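Local coordinates for NtrC family transcriptional regulator (Clostridium acetobutylicum ATCC 824, PDB 2Q5C), which is probably the N-terminal PrpR-type sensory part of a sigma54-dependent transcriptional activator whose other domains would bind ATP and DNA, at residues S37-F46 with A60-V69; V69-K77 with A176-R187. All coordinates share one frame; numbering follows the deposited sequence.

Interaction 1: residues S37-F46 with A60-V69; sequences SLTRASKIAF and ATSDYIKKSV. With SO4 (sulfate ion), chain E.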
loop_
_atom_site.group_PDB
_atom_site.type_symbol
_atom_site.label_atom_id
_atom_site.label_comp_id
_atom_site.label_asym_id
_atom_site.label_seq_id
_atom_site.Cartn_x
_atom_site.Cartn_y
_atom_site.Cartn_z
ATOM N N SER A 37 -8.281 1.905 3.825
ATOM C CA SER A 37 -7.848 1.214 2.608
ATOM C C SER A 37 -9.048 0.834 1.730
ATOM O O SER A 37 -10.209 0.825 2.195
ATOM C CB SER A 37 -7.065 -0.073 2.949
ATOM O OG SER A 37 -7.951 -1.040 3.507
ATOM N N LEU A 38 -8.737 0.504 0.486
ATOM C CA LEU A 38 -9.684 -0.146 -0.426
ATOM C C LEU A 38 -11.025 0.588 -0.542
ATOM O O LEU A 38 -11.032 1.818 -0.729
ATOM C CB LEU A 38 -9.834 -1.617 -0.064
ATOM C CG LEU A 38 -8.501 -2.391 -0.021
ATOM C CD1 LEU A 38 -8.760 -3.855 0.339
ATOM C CD2 LEU A 38 -7.702 -2.295 -1.297
ATOM N N THR A 39 -12.154 -0.115 -0.458
ATOM C CA THR A 39 -13.452 0.570 -0.674
ATOM C C THR A 39 -13.694 1.687 0.336
ATOM O O THR A 39 -14.128 2.793 -0.027
ATOM C CB THR A 39 -14.618 -0.439 -0.701
ATOM O OG1 THR A 39 -14.391 -1.348 -1.778
ATOM C CG2 THR A 39 -15.963 0.278 -0.893
ATOM N N ARG A 40 -13.395 1.450 1.608
ATOM C CA ARG A 40 -13.592 2.495 2.611
ATOM C C ARG A 40 -12.735 3.736 2.305
ATOM O O ARG A 40 -13.212 4.870 2.461
ATOM C CB ARG A 40 -13.258 1.935 3.989
ATOM C CG ARG A 40 -13.372 2.943 5.067
ATOM C CD ARG A 40 -13.496 2.290 6.420
ATOM N NE ARG A 40 -13.514 3.323 7.455
ATOM C CZ ARG A 40 -12.420 3.852 7.991
ATOM N NH1 ARG A 40 -11.219 3.437 7.600
ATOM N NH2 ARG A 40 -12.525 4.798 8.916
ATOM N N ALA A 41 -11.488 3.528 1.854
ATOM C CA ALA A 41 -10.641 4.639 1.413
ATOM C C ALA A 41 -11.242 5.399 0.256
ATOM O O ALA A 41 -11.157 6.624 0.237
ATOM C CB ALA A 41 -9.231 4.149 1.060
ATOM N N SER A 42 -11.891 4.685 -0.674
ATOM C CA SER A 42 -12.498 5.368 -1.829
ATOM C C SER A 42 -13.687 6.234 -1.383
ATOM O O SER A 42 -13.876 7.323 -1.927
ATOM C CB SER A 42 -12.890 4.354 -2.909
ATOM O OG SER A 42 -14.033 3.622 -2.573
ATOM N N LYS A 43 -14.437 5.805 -0.379
ATOM C CA LYS A 43 -15.538 6.634 0.148
ATOM C C LYS A 43 -15.004 7.914 0.808
ATOM O O LYS A 43 -15.524 9.017 0.616
ATOM C CB LYS A 43 -16.403 5.838 1.124
ATOM C CG LYS A 43 -17.531 6.688 1.721
ATOM C CD LYS A 43 -18.466 5.845 2.555
ATOM C CE LYS A 43 -19.606 6.707 3.142
ATOM N NZ LYS A 43 -20.630 5.820 3.830
ATOM N N ILE A 44 -13.932 7.779 1.579
ATOM C CA ILE A 44 -13.316 8.950 2.210
ATOM C C ILE A 44 -12.728 9.883 1.138
ATOM O O ILE A 44 -12.918 11.113 1.209
ATOM C CB ILE A 44 -12.240 8.495 3.218
ATOM C CG1 ILE A 44 -12.890 7.830 4.426
ATOM C CG2 ILE A 44 -11.359 9.677 3.659
ATOM C CD1 ILE A 44 -11.910 6.960 5.236
ATOM N N ALA A 45 -12.046 9.332 0.135
ATOM C CA ALA A 45 -11.521 10.134 -0.968
ATOM C C ALA A 45 -12.639 10.875 -1.715
ATOM O O ALA A 45 -12.503 12.060 -2.019
ATOM C CB ALA A 45 -10.744 9.278 -1.918
ATOM N N PHE A 46 -13.728 10.176 -1.973
ATOM C CA PHE A 46 -14.849 10.782 -2.674
ATOM C C PHE A 46 -15.375 11.967 -1.863
ATOM O O PHE A 46 -15.670 13.032 -2.416
ATOM C CB PHE A 46 -15.946 9.737 -2.904
ATOM C CG PHE A 46 -17.054 10.232 -3.766
ATOM C CD1 PHE A 46 -17.004 10.022 -5.137
ATOM C CD2 PHE A 46 -18.105 10.964 -3.212
ATOM C CE1 PHE A 46 -18.050 10.520 -5.971
ATOM C CE2 PHE A 46 -19.139 11.467 -4.021
ATOM C CZ PHE A 46 -19.091 11.251 -5.396
ATOM N N ALA A 60 -3.257 -1.233 -4.006
ATOM C CA ALA A 60 -4.627 -1.498 -4.385
ATOM C C ALA A 60 -5.551 -0.324 -4.039
ATOM O O ALA A 60 -6.486 0.006 -4.803
ATOM C CB ALA A 60 -5.115 -2.775 -3.743
ATOM N N THR A 61 -5.311 0.291 -2.882
ATOM C CA THR A 61 -6.132 1.437 -2.482
ATOM C C THR A 61 -6.117 2.523 -3.544
ATOM O O THR A 61 -7.160 3.120 -3.840
ATOM C CB THR A 61 -5.666 1.951 -1.127
ATOM O OG1 THR A 61 -5.973 0.956 -0.149
ATOM C CG2 THR A 61 -6.397 3.248 -0.735
ATOM N N SER A 62 -4.960 2.750 -4.160
ATOM C CA SER A 62 -4.852 3.803 -5.167
ATOM C C SER A 62 -5.728 3.506 -6.392
ATOM O O SER A 62 -6.251 4.438 -7.016
ATOM C CB SER A 62 -3.383 4.073 -5.520
ATOM O OG SER A 62 -2.817 3.030 -6.280
ATOM N N ASP A 63 -5.896 2.227 -6.716
ATOM C CA ASP A 63 -6.766 1.813 -7.813
ATOM C C ASP A 63 -8.232 2.106 -7.478
ATOM O O ASP A 63 -8.983 2.643 -8.306
ATOM C CB ASP A 63 -6.546 0.322 -8.068
ATOM C CG ASP A 63 -7.180 -0.158 -9.354
ATOM O OD1 ASP A 63 -7.216 0.610 -10.336
ATOM O OD2 ASP A 63 -7.613 -1.320 -9.376
ATOM N N TYR A 64 -8.650 1.781 -6.261
ATOM C CA TYR A 64 -10.011 2.086 -5.800
ATOM C C TYR A 64 -10.285 3.584 -5.816
ATOM O O TYR A 64 -11.361 4.032 -6.212
ATOM C CB TYR A 64 -10.239 1.500 -4.399
ATOM C CG TYR A 64 -10.599 0.023 -4.442
ATOM C CD1 TYR A 64 -9.627 -0.955 -4.564
ATOM C CD2 TYR A 64 -11.932 -0.363 -4.388
ATOM C CE1 TYR A 64 -9.986 -2.315 -4.662
ATOM C CE2 TYR A 64 -12.303 -1.701 -4.456
ATOM C CZ TYR A 64 -11.306 -2.657 -4.575
ATOM O OH TYR A 64 -11.705 -3.968 -4.674
ATOM N N ILE A 65 -9.293 4.360 -5.394
ATOM C CA ILE A 65 -9.464 5.811 -5.388
ATOM C C ILE A 65 -9.485 6.376 -6.802
ATOM O O ILE A 65 -10.355 7.204 -7.105
ATOM C CB ILE A 65 -8.366 6.461 -4.520
ATOM C CG1 ILE A 65 -8.637 6.099 -3.065
ATOM C CG2 ILE A 65 -8.355 8.004 -4.679
ATOM C CD1 ILE A 65 -7.557 6.524 -2.074
ATOM N N LYS A 66 -8.566 5.950 -7.656
ATOM C CA LYS A 66 -8.488 6.554 -8.981
ATOM C C LYS A 66 -9.787 6.350 -9.752
ATOM O O LYS A 66 -10.197 7.251 -10.476
ATOM C CB LYS A 66 -7.325 5.989 -9.776
ATOM C CG LYS A 66 -7.116 6.695 -11.129
ATOM C CD LYS A 66 -5.888 6.156 -11.852
ATOM C CE LYS A 66 -5.261 7.223 -12.752
ATOM N NZ LYS A 66 -4.502 8.239 -11.944
ATOM N N LYS A 67 -10.425 5.204 -9.572
ATOM C CA LYS A 67 -11.646 4.886 -10.334
ATOM C C LYS A 67 -12.867 5.615 -9.807
ATOM O O LYS A 67 -13.931 5.564 -10.434
ATOM C CB LYS A 67 -11.911 3.377 -10.368
ATOM C CG LYS A 67 -10.825 2.602 -11.087
ATOM C CD LYS A 67 -11.249 1.171 -11.362
ATOM C CE LYS A 67 -10.064 0.257 -11.632
ATOM N NZ LYS A 67 -9.087 0.844 -12.586
ATOM N N SER A 68 -12.755 6.289 -8.664
ATOM C CA SER A 68 -13.948 6.923 -8.095
ATOM C C SER A 68 -13.884 8.434 -7.846
ATOM O O SER A 68 -14.893 9.035 -7.456
ATOM C CB SER A 68 -14.426 6.179 -6.852
ATOM O OG SER A 68 -13.377 5.966 -5.953
ATOM N N VAL A 69 -12.716 9.040 -8.026
ATOM C CA VAL A 69 -12.579 10.494 -7.916
ATOM C C VAL A 69 -12.205 11.136 -9.239
ATOM O O VAL A 69 -11.654 10.473 -10.127
ATOM C CB VAL A 69 -11.571 10.925 -6.785
ATOM C CG1 VAL A 69 -11.977 10.275 -5.470
ATOM C CG2 VAL A 69 -10.096 10.630 -7.159
HETATM S S SO4 E . -14.968 -5.032 -4.729
HETATM O O1 SO4 E . -15.936 -5.767 -5.543
HETATM O O2 SO4 E . -15.629 -4.112 -3.804
HETATM O O3 SO4 E . -14.226 -6.032 -3.968
HETATM O O4 SO4 E . -14.102 -4.267 -5.620
#
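Two neighbouring helices on the same side of the four-stranded parallel sheet of the first lobe pack here, 38-46 against 60-66, with their axes 8.2 Å apart and crossing at -44°. Small residues make the close approach possible: A41 CB meets T61 CG2 at 3.5 Å, tighter than an ordinary carbon contact, and A45 CB sits against I65 CG2 and V69 CG1. Below them I10 and I55 of the sheet close the apolar layer. At the N-terminal end, T61 OG1 takes the backbone N-H of L38 at 2.9 Å in a nearly straight bond (169°); its position anti to its own carbonyl carbon (chi1 -68°) aims it across the gap. The L38 side chain runs at about a right angle to that of T61, and its CD2 rests on A60 CB. One face of the Y64 ring lies under L38 CA, offset toward the rim, while T39 OG1, hydrogen-bonded to E128, approaches CE2 obliquely. Y64 OH donates to O4 of a sulfate, probably from the crystallisation liquor, at 2.6 Å and is also hydrogen-bonded to E128 N; D129 N holds the same ion. Farther along, S68 OG stands 3.5 Å from S42 CB. At the last turn the F46 ring presents its edge to S68 O, CD1 lying 3.3 Å from that oxygen. Apolar contacts thus make up the sheet side, whereas the hydroxyls of S42 and S68 bond T39 O and Y64 O within their own segments, leaving L38 N to T61 OG1 as the one hydrogen bond joining the two.

Interaction 2: residues V69-K77 with A176-R187; sequences VSIPSISIK and AIEEALNLIEVR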
loop_
_atom_site.group_PDB
_atom_site.type_symbol
_atom_site.label_atom_id
_atom_site.label_comp_id
_atom_site.label_asym_id
_atom_site.label_seq_id
_atom_site.Cartn_x
_atom_site.Cartn_y
_atom_site.Cartn_z
ATOM N N VAL A 69 -12.716 9.040 -8.026
ATOM C CA VAL A 69 -12.579 10.494 -7.916
ATOM C C VAL A 69 -12.205 11.136 -9.239
ATOM O O VAL A 69 -11.654 10.473 -10.127
ATOM C CB VAL A 69 -11.571 10.925 -6.785
ATOM C CG1 VAL A 69 -11.977 10.275 -5.470
ATOM C CG2 VAL A 69 -10.096 10.630 -7.159
ATOM N N SER A 70 -12.491 12.433 -9.373
ATOM C CA SER A 70 -12.131 13.139 -10.610
ATOM C C SER A 70 -10.912 14.030 -10.453
ATOM O O SER A 70 -10.453 14.634 -11.421
ATOM C CB SER A 70 -13.330 13.942 -11.159
ATOM O OG SER A 70 -13.875 14.761 -10.131
ATOM N N ILE A 71 -10.369 14.116 -9.237
ATOM C CA ILE A 71 -9.181 14.930 -9.018
ATOM C C ILE A 71 -7.929 14.043 -9.121
ATOM O O ILE A 71 -8.068 12.817 -9.148
ATOM C CB ILE A 71 -9.220 15.644 -7.658
ATOM C CG1 ILE A 71 -9.238 14.625 -6.509
ATOM C CG2 ILE A 71 -10.456 16.553 -7.594
ATOM C CD1 ILE A 71 -8.937 15.235 -5.130
ATOM N N PRO A 72 -6.731 14.657 -9.189
ATOM C CA PRO A 72 -5.495 13.857 -9.256
ATOM C C PRO A 72 -5.342 12.849 -8.106
ATOM O O PRO A 72 -5.519 13.213 -6.933
ATOM C CB PRO A 72 -4.404 14.904 -9.188
ATOM C CG PRO A 72 -5.041 16.132 -9.837
ATOM C CD PRO A 72 -6.454 16.105 -9.317
ATOM N N SER A 73 -5.087 11.599 -8.479
ATOM C CA SER A 73 -4.894 10.466 -7.569
ATOM C C SER A 73 -3.508 9.928 -7.890
ATOM O O SER A 73 -3.254 9.455 -9.004
ATOM C CB SER A 73 -5.941 9.360 -7.802
ATOM O OG SER A 73 -5.659 8.185 -7.002
ATOM N N ILE A 74 -2.603 9.990 -6.922
ATOM C CA ILE A 74 -1.206 9.569 -7.113
ATOM C C ILE A 74 -0.998 8.291 -6.329
ATOM O O ILE A 74 -1.453 8.177 -5.182
ATOM C CB ILE A 74 -0.222 10.664 -6.646
ATOM C CG1 ILE A 74 -0.292 11.892 -7.560
ATOM C CG2 ILE A 74 1.204 10.149 -6.563
ATOM C CD1 ILE A 74 -1.517 12.798 -7.290
ATOM N N SER A 75 -0.333 7.329 -6.954
ATOM C CA SER A 75 -0.050 6.056 -6.340
ATOM C C SER A 75 1.400 5.987 -5.888
ATOM O O SER A 75 2.295 6.222 -6.687
ATOM C CB SER A 75 -0.294 4.944 -7.349
ATOM O OG SER A 75 -0.211 3.733 -6.652
ATOM N N ILE A 76 1.624 5.687 -4.608
ATOM C CA ILE A 76 2.968 5.294 -4.131
ATOM C C ILE A 76 3.168 3.848 -4.599
ATOM O O ILE A 76 2.339 2.983 -4.318
ATOM C CB ILE A 76 3.080 5.345 -2.585
ATOM C CG1 ILE A 76 2.789 6.754 -2.038
ATOM C CG2 ILE A 76 4.469 4.846 -2.157
ATOM C CD1 ILE A 76 2.400 6.738 -0.526
ATOM N N LYS A 77 4.230 3.614 -5.374
ATOM C CA LYS A 77 4.459 2.250 -5.868
ATOM C C LYS A 77 5.100 1.405 -4.776
ATOM O O LYS A 77 6.000 1.898 -4.098
ATOM C CB LYS A 77 5.341 2.260 -7.113
ATOM C CG LYS A 77 4.869 3.198 -8.229
ATOM C CD LYS A 77 3.459 2.867 -8.714
ATOM C CE LYS A 77 2.963 3.927 -9.711
ATOM N NZ LYS A 77 1.610 3.606 -10.265
ATOM N N ALA A 176 6.127 10.666 -4.456
ATOM C CA ALA A 176 4.688 10.812 -4.701
ATOM C C ALA A 176 4.236 12.254 -4.509
ATOM O O ALA A 176 3.380 12.757 -5.247
ATOM C CB ALA A 176 3.888 9.848 -3.803
ATOM N N ILE A 177 4.807 12.933 -3.521
ATOM C CA ILE A 177 4.481 14.342 -3.299
ATOM C C ILE A 177 4.921 15.172 -4.484
ATOM O O ILE A 177 4.144 16.009 -4.952
ATOM C CB ILE A 177 5.083 14.861 -1.975
ATOM C CG1 ILE A 177 4.329 14.228 -0.800
ATOM C CG2 ILE A 177 5.037 16.394 -1.897
ATOM C CD1 ILE A 177 5.029 14.420 0.538
ATOM N N GLU A 178 6.141 14.929 -4.965
ATOM C CA GLU A 178 6.621 15.630 -6.165
ATOM C C GLU A 178 5.668 15.414 -7.329
ATOM O O GLU A 178 5.307 16.369 -8.031
ATOM C CB GLU A 178 8.047 15.195 -6.524
ATOM C CG GLU A 178 8.737 16.152 -7.549
ATOM C CD GLU A 178 10.022 15.593 -8.176
ATOM O OE1 GLU A 178 10.475 14.465 -7.827
ATOM O OE2 GLU A 178 10.582 16.299 -9.063
ATOM N N GLU A 179 5.239 14.176 -7.551
ATOM C CA GLU A 179 4.323 13.879 -8.642
ATOM C C GLU A 179 3.006 14.627 -8.461
ATOM O O GLU A 179 2.468 15.220 -9.404
ATOM C CB GLU A 179 4.080 12.379 -8.719
ATOM C CG GLU A 179 3.226 11.955 -9.871
ATOM C CD GLU A 179 3.024 10.459 -9.897
ATOM O OE1 GLU A 179 3.827 9.718 -9.268
ATOM O OE2 GLU A 179 2.047 10.027 -10.534
ATOM N N ALA A 180 2.483 14.649 -7.241
ATOM C CA ALA A 180 1.221 15.319 -6.966
ATOM C C ALA A 180 1.351 16.793 -7.233
ATOM O O ALA A 180 0.451 17.385 -7.855
ATOM C CB ALA A 180 0.823 15.085 -5.451
ATOM N N LEU A 181 2.426 17.399 -6.744
ATOM C CA LEU A 181 2.595 18.850 -6.927
ATOM C C LEU A 181 2.674 19.186 -8.402
ATOM O O LEU A 181 2.104 20.203 -8.836
ATOM C CB LEU A 181 3.798 19.375 -6.170
ATOM C CG LEU A 181 3.647 19.372 -4.644
ATOM C CD1 LEU A 181 4.997 19.580 -3.992
ATOM C CD2 LEU A 181 2.660 20.427 -4.151
ATOM N N ASN A 182 3.333 18.324 -9.187
ATOM C CA ASN A 182 3.423 18.563 -10.635
ATOM C C ASN A 182 2.065 18.455 -11.310
ATOM O O ASN A 182 1.718 19.281 -12.178
ATOM C CB ASN A 182 4.412 17.585 -11.277
ATOM C CG ASN A 182 5.849 17.876 -10.904
ATOM O OD1 ASN A 182 6.169 18.948 -10.388
ATOM N ND2 ASN A 182 6.739 16.916 -11.174
ATOM N N LEU A 183 1.274 17.470 -10.915
ATOM C CA LEU A 183 -0.043 17.241 -11.488
ATOM C C LEU A 183 -0.983 18.387 -11.161
ATOM O O LEU A 183 -1.788 18.803 -12.015
ATOM C CB LEU A 183 -0.649 15.941 -10.958
ATOM C CG LEU A 183 -0.907 14.711 -11.824
ATOM C CD1 LEU A 183 0.024 14.621 -13.052
ATOM C CD2 LEU A 183 -0.854 13.430 -10.980
ATOM N N ILE A 184 -0.894 18.894 -9.931
ATOM C CA ILE A 184 -1.738 20.016 -9.518
ATOM C C ILE A 184 -1.422 21.234 -10.376
ATOM O O ILE A 184 -2.340 21.895 -10.880
ATOM C CB ILE A 184 -1.591 20.328 -8.013
ATOM C CG1 ILE A 184 -2.148 19.177 -7.181
ATOM C CG2 ILE A 184 -2.337 21.632 -7.638
ATOM C CD1 ILE A 184 -1.607 19.159 -5.714
ATOM N N GLU A 185 -0.135 21.509 -10.558
ATOM C CA GLU A 185 0.304 22.645 -11.366
ATOM C C GLU A 185 -0.210 22.538 -12.799
ATOM O O GLU A 185 -0.659 23.540 -13.374
ATOM C CB GLU A 185 1.830 22.781 -11.343
ATOM C CG GLU A 185 2.383 23.849 -12.303
ATOM C CD GLU A 185 3.845 24.181 -12.043
ATOM O OE1 GLU A 185 4.670 24.025 -12.974
ATOM O OE2 GLU A 185 4.177 24.598 -10.906
ATOM N N VAL A 186 -0.154 21.336 -13.364
ATOM C CA VAL A 186 -0.613 21.100 -14.731
ATOM C C VAL A 186 -2.120 21.318 -14.833
ATOM O O VAL A 186 -2.590 22.010 -15.745
ATOM C CB VAL A 186 -0.217 19.684 -15.232
ATOM C CG1 VAL A 186 -1.024 19.282 -16.473
ATOM C CG2 VAL A 186 1.275 19.631 -15.530
ATOM N N ARG A 187 -2.866 20.751 -13.886
ATOM C CA ARG A 187 -4.321 20.912 -13.842
ATOM C C ARG A 187 -4.749 22.386 -13.719
ATOM O O ARG A 187 -5.745 22.798 -14.327
ATOM C CB ARG A 187 -4.927 20.060 -12.717
ATOM C CG ARG A 187 -6.423 19.797 -12.841
ATOM C CD ARG A 187 -6.816 18.517 -12.096
ATOM N NE ARG A 187 -8.266 18.311 -12.020
ATOM C CZ ARG A 187 -9.030 18.642 -10.978
ATOM N NH1 ARG A 187 -8.498 19.198 -9.893
ATOM N NH2 ARG A 187 -10.338 18.414 -11.020
HETATM O O HOH W 1 0.522 7.748 -9.696
HETATM O O HOH W 2 4.400 8.068 -6.785
#
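A176 opens the contact between the C-terminal helix and edge strand 73-76, its methyl group reaching both I76 CG1, at 3.7 Å, and I74 CG2. The helix runs almost antiparallel to the strand (163°), with 8.4 Å between the axes, so successive turns meet residues progressively earlier in 69-77. One turn on, E179 extends with CG anti to its backbone N (chi1 -176°), and its side chain slides past that of I74 in the opposite direction, setting the carboxylate beside CG2. Its two oxygens reach the strand through separate waters: one water accepts from S75 N and donates to OE2, the other donates to S75 O and to OE1. Both backbone polar groups of S75 on this outer edge are thereby bridged to a single carboxylate. A180 then receives the end of I74, whose CD1 lies 3.7 Å from A180 CA, while the A180 side chain also touches I7 on strand 6-11. L183 meets I74 tip to tip, CD2 to CG1 at 3.8 Å, and the same methyl lies 4.2 Å from P72 CB. R187 finishes the series with an extended chain from CG to NE. Its CD packs on P72 CD at 3.7 Å, and one guanidinium face covers I71 CA, which stands over the centre of the group; NH2 comes within 3.8 Å of S70 O, too loosely placed to count as a bond. I74 is thus covered by three successive turns, and the apolar centre gives way to a polar, solvent-exposed rim. A helix laid antiparallel along a parallel strand is the usual layering of an alpha/beta Rossmann-like sandwich; here the chain's last helix returns from the second lobe to cover the first sheet.

How the interactions relate
Interactions 1 and 2 cover opposite faces of the sheet 30-35, 6-11, 54-58, 73-76, with centres 15 Å apart. Interaction 1 joins two helices close in sequence; interaction 2 brings the C-terminal helix back to the edge strand across 98 intervening residues. Both are partly buried and apolar at heart; the hydrogen bond of interaction 1 comes from the buried T61, whereas the polar groups of interaction 2, E179 and R187, lie at its exposed rim and reach 69-77 through water or packing. V69 belongs to both ranges and contributes packing only to the first. Helix 59-66 leads through a loop into strand 73-76, and S62 OG of the helix is probably hydrogen-bonded to S75 OG of the strand.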